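Local coordinates for aromatic-L-amino-acid decarboxylase (Catharanthus roseus, PDB 6EEW), which catalyses the pyridoxal 5'-phosphate-dependent decarboxylation of L-tryptophan to tryptamine and of 5-hydroxy-L-tryptophan to serotonin, at residues F124-V127 with T133-E136; L143-K148 with S152-G157; S168-C173 with T328-K333; R179-E184 with G281-V286; L338-A341 with E347-K350. One frame throughout, in Å; residues are numbered along the deposited sequence.

Overall arrangement
All five contacts lie in the large, cofactor-binding part of the fold. Interaction 3 is the most deeply placed, with a serine, a threonine methyl and a leucine packed between a helix and the main sheet and its polar ends satisfied locally. Interaction 4 uses the same helix, 167-186, and the same sheet nearer the surface, where the helix contributes an arginine instead of a serine; its Glu184 is salt-bridged to Arg340 of interaction 5, a surface contact of two short helices. Interactions 1 and 2 share helix 130-146: the first is polar and partly buried against the second subunit, the second buried and apolar. Interactions 2 and 3 meet where Trp331 packs on Ala144 and Leu147.

Interaction 1. Residues F124-V127 with T133-E136; sequences FTWV and TELE. With TRP (tryptophan), chain G.
Ahead of the Thr125 and Trp126 pair that meets Thr133 and Glu134, Phe124 sets its ring against the bound tryptophan, with Phe124 CE2 3.4 Å from CB of the ligand. Its CG stands between the backbone N and the carbonyl carbon (chi1 40°), which turns the ring to the ligand. The same ring makes a T-shaped contact with Phe100 of the second subunit, an apolar wall suited to an aromatic substrate.

Thr125 takes part through its backbone. A water donates to Thr125 O at 3.2 Å and accepts from Thr133 OG1 at 2.6 Å, bridging the loop to the helix, while the hydroxyl of Thr125 is taken up by Ser128 N. This loop between helices 107-119 and 130-146 thus helps to build a substrate pocket at the dimer interface, as is usual in fold-type I pyridoxal-phosphate enzymes.

Trp126 brings the direct polar bond. With CG anti to the backbone N (chi1 175°), the indole reaches across to Glu134, and NE1 donates to Glu134 OE2 over 3.0 Å with an N-H...O angle of 157°. The acceptor sits slightly off the indole plane and uses its anti lone pair. Glu134 CG lies at the indole edge, 3.6 Å from Trp126 NE1. A leucine here would probably leave Glu134 OE2 without its indole donor and break the direct polar tie between loop and helix. Both carboxylate oxygens also accept from the second subunit, OE2 from Gly57 N and OE1 from Leu59 N, and Pro56 of that subunit packs on Trp126 and Glu134 alike.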
# COMPACT_ATOMS: atom_id res chain seq x y z
N PHE A 124 -7.51 -1.88 10.90
CA PHE A 124 -8.25 -0.68 10.53
C PHE A 124 -8.76 0.08 11.74
O PHE A 124 -8.99 1.29 11.63
CB PHE A 124 -9.41 -1.01 9.57
CG PHE A 124 -10.17 -2.28 9.91
CD1 PHE A 124 -11.14 -2.29 10.89
CD2 PHE A 124 -9.91 -3.45 9.21
CE1 PHE A 124 -11.84 -3.45 11.18
CE2 PHE A 124 -10.60 -4.61 9.51
CZ PHE A 124 -11.57 -4.61 10.49
N THR A 125 -8.90 -0.57 12.89
CA THR A 125 -9.35 0.11 14.10
C THR A 125 -8.48 -0.35 15.27
O THR A 125 -7.73 -1.32 15.16
CB THR A 125 -10.83 -0.19 14.40
OG1 THR A 125 -11.02 -1.60 14.62
CG2 THR A 125 -11.68 0.25 13.23
N TRP A 126 -8.54 0.39 16.37
CA TRP A 126 -7.84 -0.08 17.57
C TRP A 126 -8.39 -1.44 18.01
O TRP A 126 -7.62 -2.37 18.32
CB TRP A 126 -7.97 0.94 18.70
CG TRP A 126 -7.40 0.45 19.98
CD1 TRP A 126 -6.11 0.61 20.43
CD2 TRP A 126 -8.07 -0.31 20.98
NE1 TRP A 126 -5.95 -0.00 21.65
CE2 TRP A 126 -7.14 -0.59 22.00
CE3 TRP A 126 -9.38 -0.81 21.10
CZ2 TRP A 126 -7.47 -1.31 23.14
CZ3 TRP A 126 -9.70 -1.54 22.24
CH2 TRP A 126 -8.75 -1.78 23.24
N VAL A 127 -9.71 -1.60 18.01
CA VAL A 127 -10.31 -2.86 18.44
C VAL A 127 -9.90 -4.00 17.51
O VAL A 127 -9.68 -5.13 17.95
CB VAL A 127 -11.83 -2.70 18.53
CG1 VAL A 127 -12.28 -1.85 17.39
CG2 VAL A 127 -12.54 -4.08 18.53
N THR A 133 -2.00 -0.98 16.45
CA THR A 133 -2.20 0.46 16.47
C THR A 133 -1.37 1.16 17.54
O THR A 133 -0.76 2.22 17.29
CB THR A 133 -3.68 0.76 16.66
OG1 THR A 133 -4.41 0.38 15.48
CG2 THR A 133 -3.90 2.21 16.96
N GLU A 134 -1.35 0.61 18.75
CA GLU A 134 -0.63 1.25 19.84
C GLU A 134 0.87 1.27 19.56
O GLU A 134 1.52 2.31 19.75
CB GLU A 134 -0.95 0.55 21.16
CG GLU A 134 -2.41 0.68 21.56
CD GLU A 134 -2.58 0.71 23.07
OE1 GLU A 134 -1.55 0.84 23.77
OE2 GLU A 134 -3.72 0.63 23.56
N LEU A 135 1.43 0.16 19.10
CA LEU A 135 2.85 0.14 18.78
C LEU A 135 3.14 1.10 17.64
O LEU A 135 4.23 1.67 17.60
CB LEU A 135 3.30 -1.27 18.40
CG LEU A 135 4.81 -1.37 18.07
CD1 LEU A 135 5.68 -1.11 19.31
CD2 LEU A 135 5.18 -2.70 17.45
N GLU A 136 2.21 1.29 16.71
CA GLU A 136 2.48 2.26 15.66
C GLU A 136 2.57 3.67 16.22
O GLU A 136 3.48 4.44 15.86
CB GLU A 136 1.41 2.19 14.58
CG GLU A 136 1.66 3.12 13.40
CD GLU A 136 1.04 2.61 12.11
OE1 GLU A 136 0.77 1.38 12.02
OE2 GLU A 136 0.87 3.43 11.17
N TRP G . -14.14 -5.97 5.47
CA TRP G . -13.82 -5.44 6.78
C TRP G . -15.04 -4.69 7.33
O TRP G . -16.16 -5.20 7.23
CB TRP G . -12.60 -4.51 6.71
CG TRP G . -11.50 -4.98 5.77
CD1 TRP G . -10.89 -4.22 4.80
CD2 TRP G . -10.91 -6.28 5.68
NE1 TRP G . -9.95 -4.97 4.13
CE2 TRP G . -9.94 -6.24 4.66
CE3 TRP G . -11.10 -7.48 6.37
CZ2 TRP G . -9.18 -7.35 4.30
CZ3 TRP G . -10.33 -8.58 6.03
CH2 TRP G . -9.38 -8.51 5.00
OXT TRP G . -14.94 -3.57 7.88
O HOH W 1 -4.67 -2.16 15.06

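Interaction 2. Residues L143-K148 with S152-G157; sequences LAQILK and SFMFSG
Met154 reaches out to helix 130-146 and lays its terminal methyl over Gln145, Met154 CE lying 3.6 Å from Gln145 CG. The same methyl is 3.9 Å from Ala144 CB, and farther back Met154 CG also approaches Ala144 CB, at 4.0 Å. With CG beside the backbone N (chi1 -57°) and the chain extended beyond it, the thioether spans the distance between loop and helix and crosses the Gln145 side chain at about a right angle.

An alanine suits the helix here because its small side chain has two neighbours, Met154 and the indole of Trp331. Gln145 gives only its aliphatic CG to the methionine; its amide end turns to other work, NE2 donating to Asp141 O and to Glu65 O of the second subunit. Asp141, one turn earlier, holds the returning chain by accepting from Phe155 N and Ser156 N.

The helix closes at Lys148, whose N bonds to Gln145 O at 2.7 Å; its positive phi (54°) then turns the chain out of the helix. The contact is characteristic of a helix closed by a Schellman motif, with the following loop folding back onto the last helical turns before entering strand 160-164 of the main sheet.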
# COMPACT_ATOMS: atom_id res chain seq x y z
N LEU A 143 10.43 7.79 16.61
CA LEU A 143 11.13 8.32 15.46
C LEU A 143 11.07 9.83 15.44
O LEU A 143 12.08 10.50 15.16
CB LEU A 143 10.54 7.72 14.20
CG LEU A 143 11.50 7.40 13.08
CD1 LEU A 143 12.72 6.75 13.64
CD2 LEU A 143 10.79 6.44 12.12
N ALA A 144 9.92 10.40 15.80
CA ALA A 144 9.80 11.85 15.85
C ALA A 144 10.84 12.45 16.80
O ALA A 144 11.43 13.49 16.50
CB ALA A 144 8.39 12.24 16.29
N GLN A 145 11.06 11.80 17.95
CA GLN A 145 12.05 12.29 18.90
C GLN A 145 13.47 12.14 18.36
O GLN A 145 14.32 13.03 18.55
CB GLN A 145 11.94 11.55 20.23
CG GLN A 145 10.63 11.74 20.95
CD GLN A 145 10.55 10.81 22.15
OE1 GLN A 145 11.18 11.06 23.16
NE2 GLN A 145 9.80 9.72 22.02
N ILE A 146 13.77 11.01 17.71
CA ILE A 146 15.10 10.89 17.12
C ILE A 146 15.31 12.02 16.12
O ILE A 146 16.37 12.67 16.09
CB ILE A 146 15.30 9.51 16.47
CG1 ILE A 146 15.31 8.40 17.52
CG2 ILE A 146 16.61 9.44 15.73
CD1 ILE A 146 14.87 7.06 16.95
N LEU A 147 14.29 12.31 15.32
CA LEU A 147 14.39 13.43 14.40
C LEU A 147 14.33 14.77 15.11
O LEU A 147 14.45 15.80 14.44
CB LEU A 147 13.27 13.35 13.36
CG LEU A 147 13.30 12.10 12.46
CD1 LEU A 147 12.00 11.94 11.65
CD2 LEU A 147 14.54 12.11 11.57
N LYS A 148 14.14 14.77 16.43
CA LYS A 148 14.05 16.00 17.22
C LYS A 148 12.99 16.95 16.67
O LYS A 148 13.20 18.16 16.56
CB LYS A 148 15.41 16.71 17.34
CG LYS A 148 16.46 15.93 18.15
CD LYS A 148 17.78 16.67 18.19
CE LYS A 148 18.90 15.84 18.84
NZ LYS A 148 18.59 15.43 20.24
N SER A 152 4.54 19.11 18.74
CA SER A 152 3.35 19.31 17.94
C SER A 152 3.20 18.27 16.83
O SER A 152 2.18 18.28 16.14
CB SER A 152 3.37 20.72 17.35
OG SER A 152 4.58 20.96 16.64
N PHE A 153 4.17 17.37 16.66
CA PHE A 153 4.07 16.28 15.71
C PHE A 153 3.91 14.92 16.39
O PHE A 153 4.04 13.89 15.73
CB PHE A 153 5.31 16.24 14.80
CG PHE A 153 5.41 17.42 13.87
CD1 PHE A 153 4.75 17.41 12.64
CD2 PHE A 153 6.17 18.54 14.22
CE1 PHE A 153 4.83 18.48 11.76
CE2 PHE A 153 6.27 19.62 13.35
CZ PHE A 153 5.59 19.59 12.11
N MET A 154 3.69 14.90 17.71
CA MET A 154 3.70 13.65 18.46
C MET A 154 2.34 13.37 19.07
O MET A 154 1.63 14.28 19.51
CB MET A 154 4.75 13.68 19.59
CG MET A 154 6.12 13.95 19.11
SD MET A 154 7.34 13.99 20.43
CE MET A 154 8.77 14.47 19.47
N PHE A 155 2.02 12.08 19.14
CA PHE A 155 0.80 11.66 19.82
C PHE A 155 0.87 12.03 21.30
O PHE A 155 -0.14 12.45 21.89
CB PHE A 155 0.61 10.14 19.65
CG PHE A 155 0.17 9.73 18.28
CD1 PHE A 155 -1.15 9.94 17.86
CD2 PHE A 155 1.06 9.14 17.40
CE1 PHE A 155 -1.57 9.56 16.59
CE2 PHE A 155 0.65 8.76 16.13
CZ PHE A 155 -0.68 8.96 15.72
N SER A 156 2.04 11.88 21.92
CA SER A 156 2.22 12.34 23.30
C SER A 156 2.02 13.84 23.44
O SER A 156 1.71 14.31 24.54
CB SER A 156 3.61 11.95 23.81
OG SER A 156 4.62 12.49 22.99
N GLY A 157 2.19 14.60 22.35
CA GLY A 157 1.87 16.02 22.33
C GLY A 157 0.53 16.31 21.68
O GLY A 157 -0.50 15.76 22.09

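Interaction 3. Residues S168-C173 with T328-K333; sequences SESILC and TCLWVK
Thr328, at the start of its strand, presents its methyl to Ser170 of the helix, with Thr328 CG2 3.5 Å from Ser170 OG. The methyl stands anti to the backbone N, while the other branch, OG1, is hydrogen-bonded to Ser316 OG, so the threonine divides its two branches between packing and polar work. Ser170 OG is hydrogen-bonded to Thr166 O, four residues back and just ahead of the helix, which lets a hydroxyl lie buried against carbon.

Two residues on, Leu330 meets the same serine. Leu330 CB lies 4.0 Å from Ser170 OG, and the CD1 methyl of Leu330 comes within 4.1 Å of Ser170 CB. With CG anti to the backbone N (chi1 171°), the CD1 branch is carried to the serine's CB. A small residue fits at the helix position because the backbones come near, 6.4 Å between the CA atoms of Ser170 and Leu330.

Cys329 and Trp331 point to the other face of the sheet, where helix 130-146 packs. Strand 328-332 runs antiparallel to both its neighbours, 160-164 and 312-315, in the mainly parallel seven-stranded sheet of the fold-type I enzymes. Helix 167-186 covers the Thr328 and Leu330 side, and nearby its Ser168 OG bonds the cofactor phosphate.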
# COMPACT_ATOMS: atom_id res chain seq x y z
N SER A 168 4.00 8.94 -2.50
CA SER A 168 2.92 9.47 -3.32
C SER A 168 1.62 9.54 -2.54
O SER A 168 0.92 10.56 -2.59
CB SER A 168 2.77 8.64 -4.60
OG SER A 168 3.79 8.98 -5.53
N GLU A 169 1.29 8.50 -1.76
CA GLU A 169 0.02 8.55 -1.05
C GLU A 169 0.10 9.42 0.20
O GLU A 169 -0.91 10.00 0.60
CB GLU A 169 -0.47 7.12 -0.72
CG GLU A 169 0.46 6.23 0.10
CD GLU A 169 -0.19 4.86 0.44
OE1 GLU A 169 -1.19 4.49 -0.22
OE2 GLU A 169 0.28 4.17 1.37
N SER A 170 1.27 9.57 0.81
CA SER A 170 1.39 10.53 1.91
C SER A 170 1.16 11.95 1.42
O SER A 170 0.40 12.72 2.02
CB SER A 170 2.74 10.39 2.58
OG SER A 170 2.84 9.08 3.10
N ILE A 171 1.83 12.32 0.33
CA ILE A 171 1.62 13.64 -0.25
C ILE A 171 0.18 13.81 -0.69
O ILE A 171 -0.42 14.88 -0.50
CB ILE A 171 2.61 13.89 -1.40
CG1 ILE A 171 4.03 14.00 -0.84
CG2 ILE A 171 2.29 15.20 -2.08
CD1 ILE A 171 5.09 14.32 -1.90
N LEU A 172 -0.39 12.78 -1.32
CA LEU A 172 -1.79 12.85 -1.75
C LEU A 172 -2.71 13.12 -0.58
O LEU A 172 -3.61 13.97 -0.67
CB LEU A 172 -2.17 11.55 -2.47
CG LEU A 172 -3.61 11.38 -2.95
CD1 LEU A 172 -4.02 12.51 -3.88
CD2 LEU A 172 -3.79 10.04 -3.63
N CYS A 173 -2.49 12.44 0.55
CA CYS A 173 -3.32 12.67 1.73
C CYS A 173 -3.18 14.10 2.25
O CYS A 173 -4.18 14.77 2.54
CB CYS A 173 -2.99 11.62 2.80
SG CYS A 173 -3.77 9.94 2.44
N THR A 328 6.74 4.08 4.62
CA THR A 328 6.84 5.53 4.59
C THR A 328 6.21 6.10 5.85
O THR A 328 5.14 5.66 6.26
CB THR A 328 6.17 6.07 3.34
OG1 THR A 328 7.01 5.75 2.23
CG2 THR A 328 5.98 7.56 3.44
N CYS A 329 6.90 7.03 6.51
CA CYS A 329 6.39 7.67 7.71
C CYS A 329 5.90 9.06 7.38
O CYS A 329 6.58 9.81 6.67
CB CYS A 329 7.47 7.76 8.80
SG CYS A 329 8.14 6.19 9.29
N LEU A 330 4.74 9.40 7.93
CA LEU A 330 4.11 10.70 7.71
C LEU A 330 3.72 11.27 9.06
O LEU A 330 3.11 10.57 9.88
CB LEU A 330 2.88 10.58 6.83
CG LEU A 330 1.97 11.80 6.68
CD1 LEU A 330 2.64 12.86 5.80
CD2 LEU A 330 0.64 11.35 6.10
N TRP A 331 4.19 12.47 9.33
CA TRP A 331 3.78 13.22 10.50
C TRP A 331 2.96 14.44 10.09
O TRP A 331 3.25 15.09 9.07
CB TRP A 331 4.99 13.68 11.31
CG TRP A 331 5.79 12.61 11.98
CD1 TRP A 331 5.66 12.16 13.27
CD2 TRP A 331 6.89 11.90 11.42
NE1 TRP A 331 6.63 11.20 13.53
CE2 TRP A 331 7.39 11.03 12.41
CE3 TRP A 331 7.50 11.92 10.16
CZ2 TRP A 331 8.46 10.18 12.18
CZ3 TRP A 331 8.55 11.07 9.93
CH2 TRP A 331 9.02 10.21 10.93
N VAL A 332 1.98 14.76 10.91
CA VAL A 332 1.07 15.88 10.66
C VAL A 332 0.89 16.64 11.96
O VAL A 332 0.68 16.05 13.02
CB VAL A 332 -0.28 15.41 10.09
CG1 VAL A 332 -1.19 16.59 9.92
CG2 VAL A 332 -0.04 14.75 8.76
N LYS A 333 0.99 17.97 11.86
CA LYS A 333 0.92 18.82 13.03
C LYS A 333 -0.52 18.98 13.50
O LYS A 333 -0.75 19.16 14.71
CB LYS A 333 1.55 20.18 12.71
CG LYS A 333 1.79 21.07 13.92
CD LYS A 333 2.67 22.25 13.54
CE LYS A 333 2.00 23.13 12.51
NZ LYS A 333 2.91 24.21 12.05

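Interaction 4. Residues R179-E184 with G281-V286; sequences RERALE and GIWIHV
Arg181 leaves its helix with CG anti to the backbone N (chi1 179°) and bends at chi3 (61°), which swings the guanidinium to Trp283; the indole, likewise anti to its own backbone N, extends toward the helix. The pair joins helix 167-186 to strand 283-287 in the alpha/beta sandwich of the fold-type I enzymes.

Arg181 NH2 does the touching. It comes 3.8 Å from Trp283 CB and 4.1 Å from Trp283 CE3. Over one face of the guanidinium sits that CE3 atom, displaced toward the rim, and the two planes stand 60° apart, so the groups meet at a steep tilt and do not stack flat. Arginine suits this partly exposed spot, since its long chain spans the distance between helix and sheet and lets NH2 touch the tryptophan's CB and CE3. The other end of the indole is buried and polar: Trp283 NE1 is hydrogen-bonded to Ser312 OG, and the ring also meets that of Phe254.

Gly281, at the Schellman end of helix 270-280, adopts a positive phi, which glycine tolerates easily; its carbonyl lies obliquely to the guanidinium, a looser approach. On the helix itself Arg179 faces the second subunit, giving its guanidinium protons to Lys211 O and Leu212 O there. It is steadied from its own helix by a salt bridge with Glu180: Arg179 NH2 reaches Glu180 OE2 at 2.8 Å, meeting the anti lone pair from a little outside the guanidinium plane.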
# COMPACT_ATOMS: atom_id res chain seq x y z
N ARG A 179 -6.75 20.76 0.58
CA ARG A 179 -7.87 21.05 -0.32
C ARG A 179 -9.18 21.16 0.45
O ARG A 179 -9.97 22.07 0.22
CB ARG A 179 -7.97 19.97 -1.40
CG ARG A 179 -9.11 20.19 -2.43
CD ARG A 179 -9.46 18.88 -3.16
NE ARG A 179 -10.21 17.98 -2.29
CZ ARG A 179 -10.38 16.68 -2.51
NH1 ARG A 179 -9.84 16.10 -3.58
NH2 ARG A 179 -11.06 15.95 -1.64
N GLU A 180 -9.42 20.22 1.36
CA GLU A 180 -10.69 20.21 2.06
C GLU A 180 -10.78 21.36 3.06
O GLU A 180 -11.85 21.91 3.28
CB GLU A 180 -10.93 18.86 2.74
CG GLU A 180 -11.40 17.75 1.80
CD GLU A 180 -12.68 18.08 1.01
OE1 GLU A 180 -13.61 18.72 1.57
OE2 GLU A 180 -12.74 17.72 -0.19
N ARG A 181 -9.66 21.72 3.70
CA ARG A 181 -9.70 22.92 4.53
C ARG A 181 -10.19 24.11 3.71
O ARG A 181 -11.12 24.84 4.11
CB ARG A 181 -8.32 23.22 5.12
CG ARG A 181 -8.32 24.48 5.96
CD ARG A 181 -7.02 24.73 6.67
NE ARG A 181 -5.89 24.88 5.76
CZ ARG A 181 -4.63 24.95 6.19
NH1 ARG A 181 -4.39 24.88 7.48
NH2 ARG A 181 -3.63 25.09 5.33
N ALA A 182 -9.60 24.29 2.52
CA ALA A 182 -10.05 25.37 1.65
C ALA A 182 -11.53 25.21 1.28
O ALA A 182 -12.30 26.17 1.39
CB ALA A 182 -9.18 25.44 0.39
N LEU A 183 -11.95 24.01 0.86
CA LEU A 183 -13.32 23.84 0.35
C LEU A 183 -14.35 24.04 1.45
O LEU A 183 -15.45 24.55 1.19
CB LEU A 183 -13.50 22.46 -0.28
CG LEU A 183 -12.65 22.12 -1.51
CD1 LEU A 183 -13.00 20.71 -2.02
CD2 LEU A 183 -12.75 23.17 -2.61
N GLU A 184 -14.05 23.61 2.68
CA GLU A 184 -14.98 23.89 3.77
C GLU A 184 -15.02 25.38 4.07
O GLU A 184 -16.09 25.90 4.45
CB GLU A 184 -14.59 23.09 5.02
CG GLU A 184 -14.75 21.58 4.91
CD GLU A 184 -14.51 20.87 6.24
OE1 GLU A 184 -14.59 21.54 7.29
OE2 GLU A 184 -14.23 19.65 6.23
N GLY A 281 -0.83 31.40 4.27
CA GLY A 281 -1.80 30.36 4.57
C GLY A 281 -1.66 29.12 3.71
O GLY A 281 -2.64 28.40 3.51
N ILE A 282 -0.47 28.87 3.20
CA ILE A 282 -0.19 27.71 2.36
C ILE A 282 0.20 26.54 3.24
O ILE A 282 1.07 26.67 4.12
CB ILE A 282 0.94 28.03 1.36
CG1 ILE A 282 0.53 29.22 0.48
CG2 ILE A 282 1.33 26.79 0.58
CD1 ILE A 282 1.67 29.87 -0.27
N TRP A 283 -0.41 25.39 3.01
CA TRP A 283 0.02 24.16 3.67
C TRP A 283 1.36 23.74 3.10
O TRP A 283 1.47 23.50 1.90
CB TRP A 283 -1.00 23.05 3.47
CG TRP A 283 -0.62 21.77 4.12
CD1 TRP A 283 0.55 21.07 3.95
CD2 TRP A 283 -1.44 20.97 4.97
NE1 TRP A 283 0.51 19.91 4.68
CE2 TRP A 283 -0.70 19.82 5.31
CE3 TRP A 283 -2.73 21.13 5.49
CZ2 TRP A 283 -1.20 18.85 6.16
CZ3 TRP A 283 -3.22 20.16 6.33
CH2 TRP A 283 -2.46 19.03 6.65
N ILE A 284 2.37 23.62 3.94
CA ILE A 284 3.68 23.19 3.49
C ILE A 284 3.94 21.77 3.96
O ILE A 284 3.85 21.46 5.16
CB ILE A 284 4.79 24.16 3.94
CG1 ILE A 284 6.15 23.67 3.42
CG2 ILE A 284 4.75 24.39 5.45
CD1 ILE A 284 7.26 24.67 3.63
N HIS A 285 4.27 20.91 3.01
CA HIS A 285 4.62 19.53 3.29
C HIS A 285 6.06 19.34 2.86
O HIS A 285 6.44 19.74 1.75
CB HIS A 285 3.71 18.53 2.55
CG HIS A 285 4.18 17.12 2.66
ND1 HIS A 285 3.82 16.29 3.70
CD2 HIS A 285 5.04 16.40 1.89
CE1 HIS A 285 4.43 15.12 3.56
NE2 HIS A 285 5.17 15.16 2.47
N VAL A 286 6.86 18.73 3.72
CA VAL A 286 8.25 18.45 3.43
C VAL A 286 8.34 16.98 3.04
O VAL A 286 8.08 16.08 3.85
CB VAL A 286 9.16 18.79 4.62
CG1 VAL A 286 10.56 18.32 4.34
CG2 VAL A 286 9.13 20.31 4.83

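Interaction 5. Residues L338-A341 with E347-K350; sequences LLRA and EYLK
Leu349 O is gripped by both terminal nitrogens of Arg340, NH1 at 3.1 Å and NH2 at 3.2 Å. The oxygen lies in the guanidinium plane. From the carbonyl's side the donors differ: NH2 lies in the carbonyl plane on a lone pair, whereas NH1 is tilted 32° out of it. Leu349 CD2 covers one guanidinium face, 4.1 Å above its centre, so one residue supplies both acceptor and apolar lid. A bend at chi3 (70°) turns the arginine's end to this carbonyl, and NH2 has a second partner in the salt bridge to Glu184 OE1 of helix 167-186. With a methionine in its place, Leu349 O would probably lose both donors and Glu184 its opposite charge.

Tyr348 lies beside this grip. Its ring edge faces the backbone, Tyr348 CE2 being 3.8 Å from Arg340 N, and its phenol end packs on Leu339, whose CB is 3.8 Å from Tyr348 CZ.

Two short helices, 335-341 and 346-350, thus fold against each other at the surface. Tyr348 binds L-tryptophan, yet in this position it stands away from the bound tryptophan near Phe124, consistent with the mobile tyrosine-bearing catalytic loop of group II decarboxylases in an open position.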
# COMPACT_ATOMS: atom_id res chain seq x y z
N LEU A 338 -6.38 16.36 8.71
CA LEU A 338 -6.28 15.13 7.92
C LEU A 338 -7.53 14.27 8.08
O LEU A 338 -8.07 13.75 7.10
CB LEU A 338 -5.06 14.33 8.35
CG LEU A 338 -4.85 13.03 7.57
CD1 LEU A 338 -4.43 13.35 6.13
CD2 LEU A 338 -3.85 12.12 8.28
N LEU A 339 -7.95 14.06 9.33
CA LEU A 339 -9.10 13.23 9.61
C LEU A 339 -10.36 13.79 8.96
O LEU A 339 -11.09 13.07 8.27
CB LEU A 339 -9.26 13.11 11.13
CG LEU A 339 -8.50 11.91 11.69
CD1 LEU A 339 -7.19 11.74 10.95
CD2 LEU A 339 -8.27 12.06 13.17
N ARG A 340 -10.62 15.10 9.11
CA ARG A 340 -11.76 15.69 8.43
C ARG A 340 -11.68 15.41 6.94
O ARG A 340 -12.68 15.06 6.30
CB ARG A 340 -11.81 17.20 8.68
CG ARG A 340 -12.15 17.54 10.10
CD ARG A 340 -12.29 19.02 10.30
NE ARG A 340 -13.48 19.57 9.67
CZ ARG A 340 -14.69 19.49 10.21
NH1 ARG A 340 -14.85 18.85 11.36
NH2 ARG A 340 -15.73 20.04 9.60
N ALA A 341 -10.47 15.53 6.38
CA ALA A 341 -10.33 15.37 4.94
C ALA A 341 -10.70 13.96 4.49
O ALA A 341 -11.30 13.78 3.42
CB ALA A 341 -8.90 15.70 4.51
N GLU A 347 -21.42 12.93 11.42
CA GLU A 347 -21.30 13.16 12.85
C GLU A 347 -19.90 13.63 13.23
O GLU A 347 -19.74 14.57 14.01
CB GLU A 347 -21.69 11.90 13.63
CG GLU A 347 -21.89 12.17 15.12
CD GLU A 347 -22.64 11.06 15.83
OE1 GLU A 347 -22.15 9.91 15.85
OE2 GLU A 347 -23.74 11.35 16.36
N TYR A 348 -18.86 12.99 12.68
CA TYR A 348 -17.50 13.44 12.98
C TYR A 348 -17.28 14.86 12.48
O TYR A 348 -16.61 15.67 13.14
CB TYR A 348 -16.46 12.50 12.37
CG TYR A 348 -15.03 12.95 12.63
CD1 TYR A 348 -14.38 12.62 13.82
CD2 TYR A 348 -14.34 13.72 11.70
CE1 TYR A 348 -13.07 13.04 14.07
CE2 TYR A 348 -13.03 14.14 11.94
CZ TYR A 348 -12.40 13.79 13.12
OH TYR A 348 -11.11 14.21 13.37
N LEU A 349 -17.84 15.19 11.32
CA LEU A 349 -17.60 16.50 10.73
C LEU A 349 -18.38 17.59 11.45
O LEU A 349 -17.98 18.76 11.41
CB LEU A 349 -17.94 16.48 9.24
CG LEU A 349 -17.07 15.56 8.38
CD1 LEU A 349 -17.35 15.79 6.91
CD2 LEU A 349 -15.59 15.78 8.68
N LYS A 350 -19.49 17.25 12.11
CA LYS A 350 -20.23 18.28 12.83
C LYS A 350 -19.52 18.68 14.11
O LYS A 350 -19.51 19.86 14.48
CB LYS A 350 -21.67 17.83 13.11
CG LYS A 350 -21.81 16.83 14.25
CD LYS A 350 -23.22 16.91 14.84
CE LYS A 350 -23.82 15.53 15.07
NZ LYS A 350 -24.73 15.11 13.96